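Local structure of 6-phospho-beta-d glycosidase (Streptococcus pyogenes, 5FOO) at residues 372-377 / 429-434; 418-423 / 445-450. The protein probably hydrolyses 6-phospho-beta-glucosides as a family 1 glycoside hydrolase, and is here bound to the cyclophellitol-based probe 6-phosphocyclophellitol. The protein carries 1 engineered substitution. All blocks are in the same frame, centred on the assembly; numbering follows the deposited sequence.

Contact 1. Residues 372-377 / 429-434; sequences SGEDRY and KNRYGL. With JAZ (6-phosphocyclophellitol), chain G.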
loop_
_atom_site.group_PDB
_atom_site.type_symbol
_atom_site.label_atom_id
_atom_site.label_comp_id
_atom_site.label_asym_id
_atom_site.label_seq_id
_atom_site.Cartn_x
_atom_site.Cartn_y
_atom_site.Cartn_z
ATOM N N SER A 372 -8.668 0.229 18.788
ATOM C CA SER A 372 -7.910 -0.105 20.018
ATOM C C SER A 372 -8.748 -0.884 21.058
ATOM O O SER A 372 -9.956 -1.077 20.913
ATOM C CB SER A 372 -7.327 1.168 20.643
ATOM O OG SER A 372 -8.381 2.016 21.004
ATOM N N GLY A 373 -8.078 -1.389 22.077
ATOM C CA GLY A 373 -8.761 -2.000 23.203
ATOM C C GLY A 373 -9.729 -3.119 22.846
ATOM O O GLY A 373 -10.841 -3.223 23.445
ATOM N N GLU A 374 -9.319 -3.992 21.912
ATOM C CA GLU A 374 -10.256 -5.015 21.454
ATOM C C GLU A 374 -10.500 -6.071 22.522
ATOM O O GLU A 374 -11.381 -6.903 22.340
ATOM C CB GLU A 374 -9.794 -5.698 20.144
ATOM C CG GLU A 374 -9.794 -4.788 18.932
ATOM C CD GLU A 374 -9.724 -5.554 17.624
ATOM O OE1 GLU A 374 -8.827 -6.452 17.487
ATOM O OE2 GLU A 374 -10.589 -5.246 16.768
ATOM N N ASP A 375 -9.681 -6.088 23.589
ATOM C CA ASP A 375 -10.005 -6.855 24.814
ATOM C C ASP A 375 -11.370 -6.665 25.303
ATOM O O ASP A 375 -12.025 -7.594 25.720
ATOM C CB ASP A 375 -9.103 -6.512 25.964
ATOM C CG ASP A 375 -8.204 -7.616 26.260
ATOM O OD1 ASP A 375 -8.675 -8.608 26.877
ATOM O OD2 ASP A 375 -7.061 -7.524 25.796
ATOM N N ARG A 376 -11.827 -5.449 25.218
ATOM C CA ARG A 376 -13.150 -5.158 25.662
ATOM C C ARG A 376 -14.235 -5.964 24.977
ATOM O O ARG A 376 -15.257 -6.113 25.582
ATOM C CB ARG A 376 -13.438 -3.657 25.539
ATOM C CG ARG A 376 -12.647 -2.799 26.527
ATOM C CD ARG A 376 -13.234 -1.394 26.595
ATOM N NE ARG A 376 -13.189 -0.805 25.256
ATOM C CZ ARG A 376 -12.151 -0.145 24.735
ATOM N NH1 ARG A 376 -11.059 0.100 25.447
ATOM N NH2 ARG A 376 -12.226 0.312 23.494
ATOM N N TYR A 377 -14.020 -6.484 23.756
ATOM C CA TYR A 377 -15.055 -7.195 23.014
ATOM C C TYR A 377 -14.928 -8.710 23.042
ATOM O O TYR A 377 -15.652 -9.397 22.320
ATOM C CB TYR A 377 -15.140 -6.726 21.550
ATOM C CG TYR A 377 -15.350 -5.240 21.346
ATOM C CD1 TYR A 377 -14.264 -4.337 21.340
ATOM C CD2 TYR A 377 -16.637 -4.726 21.133
ATOM C CE1 TYR A 377 -14.462 -2.969 21.145
ATOM C CE2 TYR A 377 -16.843 -3.355 20.933
ATOM C CZ TYR A 377 -15.762 -2.484 20.936
ATOM O OH TYR A 377 -16.002 -1.140 20.701
ATOM N N LYS A 429 -1.257 0.068 18.626
ATOM C CA LYS A 429 -2.379 0.815 19.187
ATOM C C LYS A 429 -3.734 0.376 18.599
ATOM O O LYS A 429 -4.671 0.070 19.329
ATOM C CB LYS A 429 -2.180 2.292 18.888
ATOM C CG LYS A 429 -3.219 3.182 19.529
ATOM C CD LYS A 429 -2.960 4.626 19.113
ATOM C CE LYS A 429 -4.040 5.470 19.799
ATOM N NZ LYS A 429 -3.802 6.879 19.518
ATOM N N ASN A 430 -3.828 0.383 17.283
ATOM C CA ASN A 430 -5.057 0.008 16.623
ATOM C C ASN A 430 -4.849 -1.306 15.855
ATOM O O ASN A 430 -3.874 -1.432 15.123
ATOM C CB ASN A 430 -5.504 1.081 15.652
ATOM C CG ASN A 430 -5.582 2.466 16.286
ATOM O OD1 ASN A 430 -4.803 3.378 15.930
ATOM N ND2 ASN A 430 -6.519 2.643 17.163
ATOM N N ARG A 431 -5.754 -2.261 16.106
ATOM C CA ARG A 431 -5.715 -3.631 15.565
ATOM C C ARG A 431 -6.642 -3.675 14.374
ATOM O O ARG A 431 -7.744 -3.182 14.465
ATOM C CB ARG A 431 -6.135 -4.635 16.636
ATOM C CG ARG A 431 -5.406 -4.510 17.997
ATOM C CD ARG A 431 -3.926 -4.695 17.777
ATOM N NE ARG A 431 -3.125 -4.767 18.996
ATOM C CZ ARG A 431 -2.711 -5.876 19.573
ATOM N NH1 ARG A 431 -3.030 -7.090 19.101
ATOM N NH2 ARG A 431 -1.977 -5.773 20.660
ATOM N N TYR A 432 -6.120 -4.163 13.255
ATOM C CA TYR A 432 -6.861 -4.374 11.994
ATOM C C TYR A 432 -7.145 -5.865 11.632
ATOM O O TYR A 432 -7.801 -6.136 10.666
ATOM C CB TYR A 432 -6.055 -3.772 10.819
ATOM C CG TYR A 432 -6.079 -2.254 10.684
ATOM C CD1 TYR A 432 -5.211 -1.431 11.406
ATOM C CD2 TYR A 432 -6.956 -1.642 9.797
ATOM C CE1 TYR A 432 -5.225 -0.037 11.257
ATOM C CE2 TYR A 432 -6.977 -0.255 9.632
ATOM C CZ TYR A 432 -6.112 0.557 10.371
ATOM O OH TYR A 432 -6.189 1.936 10.176
ATOM N N GLY A 433 -6.654 -6.821 12.406
ATOM C CA GLY A 433 -6.650 -8.204 11.991
ATOM C C GLY A 433 -8.018 -8.822 11.950
ATOM O O GLY A 433 -8.935 -8.473 12.759
ATOM N N LEU A 434 -8.165 -9.776 11.040
ATOM C CA LEU A 434 -9.220 -10.784 11.200
ATOM C C LEU A 434 -8.822 -11.754 12.338
ATOM O O LEU A 434 -9.640 -12.443 12.907
ATOM C CB LEU A 434 -9.324 -11.599 9.905
ATOM C CG LEU A 434 -9.672 -10.865 8.640
ATOM C CD1 LEU A 434 -9.468 -11.798 7.450
ATOM C CD2 LEU A 434 -11.098 -10.299 8.692
HETATM C C2 JAZ G . -1.102 0.492 7.145
HETATM C C3 JAZ G . -0.629 -0.127 5.812
HETATM C C4 JAZ G . -0.956 0.798 4.644
HETATM C C5 JAZ G . -2.443 1.108 4.543
HETATM C C6 JAZ G . -2.974 1.607 5.870
HETATM C C7 JAZ G . -2.610 0.683 7.033
HETATM C C8 JAZ G . -3.271 1.109 8.341
HETATM O O9 JAZ G . -2.764 2.398 8.672
HETATM P P10 JAZ G . -2.633 2.806 10.202
HETATM O O11 JAZ G . -2.030 4.165 10.154
HETATM O O12 JAZ G . -1.984 1.745 10.989
HETATM O O13 JAZ G . -4.004 2.842 10.719
HETATM O O14 JAZ G . -2.525 2.950 6.094
HETATM O O15 JAZ G . -0.860 -0.403 8.236
HETATM O O16 JAZ G . 0.766 -0.274 5.904
HETATM O O17 JAZ G . -0.488 0.233 3.432
HETATM O O HOH W 1 -4.956 -1.967 21.084
#
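S372 and E374 pack against K429, N430 and R431 in a loop-to-loop contact beside the ligand pocket, joining the segments that follow the last two strands of the barrel. The two backbones come closest at S372 and N430, whose CA atoms are 4.4 Å apart, and a small serine suits so tight an approach. Its CB rests 3.2 Å from the carbonyl O of K429, while OG sits between the backbone N and the carbonyl carbon (chi1 62°) and finds its partner outside the two segments. A CA-H...O contact from S372 CA to K429 O, 3.3 Å long, adds a weak polar attraction. The same carbonyl accepts a 2.7 Å bond from a water O, and that water in turn weakly accepts from the N of G373, a residue whose positive phi is easily adopted without a side chain. N430 ND2 lies 3.6 Å from S372 N, but both are donors, and the backbone N bonds to D336 instead; the buried ND2 has no partner in the model.

E374 and R431 might suggest a salt bridge, but they meet through carbon: E374 OE1 touches R431 CB at 3.4 Å. The arginine bends at chi2 (-60°), carrying its guanidinium away to D420, while the glutamate serves Y388, R389 and K447. A long, flexible arginine can thus pack its aliphatic base against one neighbour and bind another with its guanidinium.

On the pocket side, Y432 OH donates to JAZ O13, which lies at the ring edge near its plane; the modelled bond is very short, so its exact length is doubtful. The Y432 ring packs edge-to-face with W416, the last residue of strand 410-416, while R431 pairs through its backbone with I371, and L434 leans on helix 448-459.

Contact 2. Residues 418-423 / 445-450; sequences PIDGWS and RPKASA. With JAZ (6-phosphocyclophellitol), chain G.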
loop_
_atom_site.group_PDB
_atom_site.type_symbol
_atom_site.label_atom_id
_atom_site.label_comp_id
_atom_site.label_asym_id
_atom_site.label_seq_id
_atom_site.Cartn_x
_atom_site.Cartn_y
_atom_site.Cartn_z
ATOM N N PRO A 418 -4.599 -9.734 7.607
ATOM C CA PRO A 418 -4.994 -11.035 8.157
ATOM C C PRO A 418 -4.780 -11.218 9.666
ATOM O O PRO A 418 -5.656 -11.719 10.352
ATOM C CB PRO A 418 -4.103 -12.009 7.393
ATOM C CG PRO A 418 -3.999 -11.367 6.090
ATOM C CD PRO A 418 -3.780 -9.918 6.391
ATOM N N ILE A 419 -3.593 -10.873 10.125
ATOM C CA ILE A 419 -3.187 -11.001 11.492
ATOM C C ILE A 419 -2.658 -9.642 11.966
ATOM O O ILE A 419 -1.870 -9.023 11.272
ATOM C CB ILE A 419 -2.071 -12.048 11.600
ATOM C CG1 ILE A 419 -2.580 -13.421 11.134
ATOM C CG2 ILE A 419 -1.532 -12.121 13.039
ATOM C CD1 ILE A 419 -1.486 -14.446 10.938
ATOM N N ASP A 420 -3.068 -9.209 13.150
ATOM C CA ASP A 420 -2.662 -7.937 13.739
ATOM C C ASP A 420 -1.211 -7.728 13.458
ATOM O O ASP A 420 -0.400 -8.670 13.682
ATOM C CB ASP A 420 -2.856 -7.929 15.276
ATOM C CG ASP A 420 -4.343 -7.911 15.727
ATOM O OD1 ASP A 420 -5.264 -7.544 14.956
ATOM O OD2 ASP A 420 -4.562 -8.206 16.934
ATOM N N GLY A 421 -0.870 -6.532 12.957
ATOM C CA GLY A 421 0.533 -6.200 12.704
ATOM C C GLY A 421 0.978 -4.831 13.217
ATOM O O GLY A 421 0.184 -4.032 13.710
ATOM N N TRP A 422 2.236 -4.534 12.982
ATOM C CA TRP A 422 2.865 -3.322 13.482
ATOM C C TRP A 422 2.598 -2.193 12.525
ATOM O O TRP A 422 3.099 -2.256 11.418
ATOM C CB TRP A 422 4.360 -3.587 13.591
ATOM C CG TRP A 422 5.148 -2.496 14.177
ATOM C CD1 TRP A 422 5.157 -2.082 15.513
ATOM C CD2 TRP A 422 6.052 -1.634 13.488
ATOM N NE1 TRP A 422 6.074 -1.053 15.669
ATOM C CE2 TRP A 422 6.614 -0.747 14.452
ATOM C CE3 TRP A 422 6.466 -1.526 12.149
ATOM C CZ2 TRP A 422 7.522 0.237 14.111
ATOM C CZ3 TRP A 422 7.386 -0.543 11.823
ATOM C CH2 TRP A 422 7.918 0.313 12.818
ATOM N N SER A 423 1.785 -1.178 12.909
ATOM C CA SER A 423 1.510 -0.053 11.995
ATOM C C SER A 423 2.394 1.205 12.258
ATOM O O SER A 423 1.893 2.270 12.614
ATOM C CB SER A 423 0.006 0.412 11.861
ATOM O OG SER A 423 -1.139 -0.452 12.129
ATOM N N ARG A 445 -5.133 -15.802 17.516
ATOM C CA ARG A 445 -6.456 -16.269 17.778
ATOM C C ARG A 445 -7.445 -15.598 16.857
ATOM O O ARG A 445 -7.640 -14.377 16.936
ATOM C CB ARG A 445 -6.834 -15.964 19.235
ATOM C CG ARG A 445 -8.261 -16.398 19.477
ATOM C CD ARG A 445 -8.572 -16.740 20.918
ATOM N NE ARG A 445 -9.810 -17.529 20.888
ATOM C CZ ARG A 445 -10.518 -17.929 21.943
ATOM N NH1 ARG A 445 -10.134 -17.627 23.189
ATOM N NH2 ARG A 445 -11.641 -18.630 21.731
ATOM N N PRO A 446 -8.098 -16.381 15.984
ATOM C CA PRO A 446 -9.102 -15.813 15.048
ATOM C C PRO A 446 -10.160 -15.016 15.756
ATOM O O PRO A 446 -10.628 -15.440 16.817
ATOM C CB PRO A 446 -9.747 -17.055 14.443
ATOM C CG PRO A 446 -8.617 -18.068 14.434
ATOM C CD PRO A 446 -7.797 -17.805 15.682
ATOM N N LYS A 447 -10.571 -13.906 15.154
ATOM C CA LYS A 447 -11.676 -13.107 15.673
ATOM C C LYS A 447 -12.928 -13.548 14.936
ATOM O O LYS A 447 -12.862 -14.290 13.915
ATOM C CB LYS A 447 -11.442 -11.595 15.479
ATOM C CG LYS A 447 -10.062 -11.119 15.841
ATOM C CD LYS A 447 -9.935 -9.591 15.723
ATOM C CE LYS A 447 -8.484 -9.145 15.870
ATOM N NZ LYS A 447 -8.184 -7.801 15.320
ATOM N N ALA A 448 -14.083 -13.116 15.438
ATOM C CA ALA A 448 -15.316 -13.398 14.718
ATOM C C ALA A 448 -15.267 -13.018 13.235
ATOM O O ALA A 448 -15.928 -13.666 12.427
ATOM C CB ALA A 448 -16.489 -12.700 15.351
ATOM N N SER A 449 -14.553 -11.957 12.880
ATOM C CA SER A 449 -14.560 -11.523 11.487
ATOM C C SER A 449 -13.819 -12.525 10.614
ATOM O O SER A 449 -14.135 -12.634 9.453
ATOM C CB SER A 449 -13.974 -10.135 11.294
ATOM O OG SER A 449 -12.685 -10.162 11.775
ATOM N N ALA A 450 -12.888 -13.284 11.172
ATOM C CA ALA A 450 -12.200 -14.319 10.394
ATOM C C ALA A 450 -13.161 -15.405 9.896
ATOM O O ALA A 450 -12.989 -15.879 8.760
ATOM C CB ALA A 450 -11.091 -14.958 11.209
HETATM C C2 JAZ G . -1.102 0.492 7.145
HETATM C C3 JAZ G . -0.629 -0.127 5.812
HETATM C C4 JAZ G . -0.956 0.798 4.644
HETATM C C5 JAZ G . -2.443 1.108 4.543
HETATM C C6 JAZ G . -2.974 1.607 5.870
HETATM C C7 JAZ G . -2.610 0.683 7.033
HETATM C C8 JAZ G . -3.271 1.109 8.341
HETATM O O9 JAZ G . -2.764 2.398 8.672
HETATM P P10 JAZ G . -2.633 2.806 10.202
HETATM O O11 JAZ G . -2.030 4.165 10.154
HETATM O O12 JAZ G . -1.984 1.745 10.989
HETATM O O13 JAZ G . -4.004 2.842 10.719
HETATM O O14 JAZ G . -2.525 2.950 6.094
HETATM O O15 JAZ G . -0.860 -0.403 8.236
HETATM O O16 JAZ G . 0.766 -0.274 5.904
HETATM O O17 JAZ G . -0.488 0.233 3.432
#
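K447 reaches D420 with a stretched chain: CG stands beside the backbone N (chi1 -45°), and the torsions beyond it stay close to fully extended, so that the ammonium is carried the full length of the side chain. D420 turns to meet it with its own CG beside the backbone N and its carboxylate rotated only slightly at chi2 (-20°). The two side chains approach at a slant, and K447 NZ donates to D420 OD1 at 3.0 Å in a buried salt bridge; the aspartate oxygen accepts through its syn lone pair, on the side of OD2. CE follows, 3.7 Å from D420 OD1, whereas OD2 is 4.0 Å from NZ and serves other partners.

Lysine suits the place because its single ammonium can be shared: NZ also bridges to E374 and donates to the carbonyl O of G433. Aspartate, short and rigid, holds two acceptors in a fixed fork, OD1 taking the G433 amide as well, and OD2 receiving R431 and the N437 amide. This dense pairing would be expected to keep both residues charged despite their burial.

At the far end of 418-423, S423 OG lies 2.6 Å from JAZ O12, although its CB is modelled too near that oxygen for the details to be trusted. The D420-K447 salt bridge links the loop after strand 410-416, the eighth of the (beta/alpha)8 barrel, to the residue just before helix 448-459. Family 1 6-phospho-beta-glycosidases characteristically take phosphate-binding residues from this loop, consistent with the placing of S423 and Y432 here.

In the fold
The centres of contacts 1 and 2 lie about 9 Å apart, on the same side of the chain's centre. Their segments interleave along the chain: 372-377, 418-423, 429-434, then 445-450. The first lies in the loop between barrel strand 362-367 and helix 387-405; the middle two belong to the long loop between strands 410-416 and 435-437, and the last runs from strand 444-446 into helix 448-459. The two contacts share a charged network, where K447 NZ meets E374 OE1 at 2.6 Å. The loop after strand 410-416 supplies part of the ligand pocket (S423 and Y432), and the contacts join it to segment 372-377 and to the start of helix 448-459.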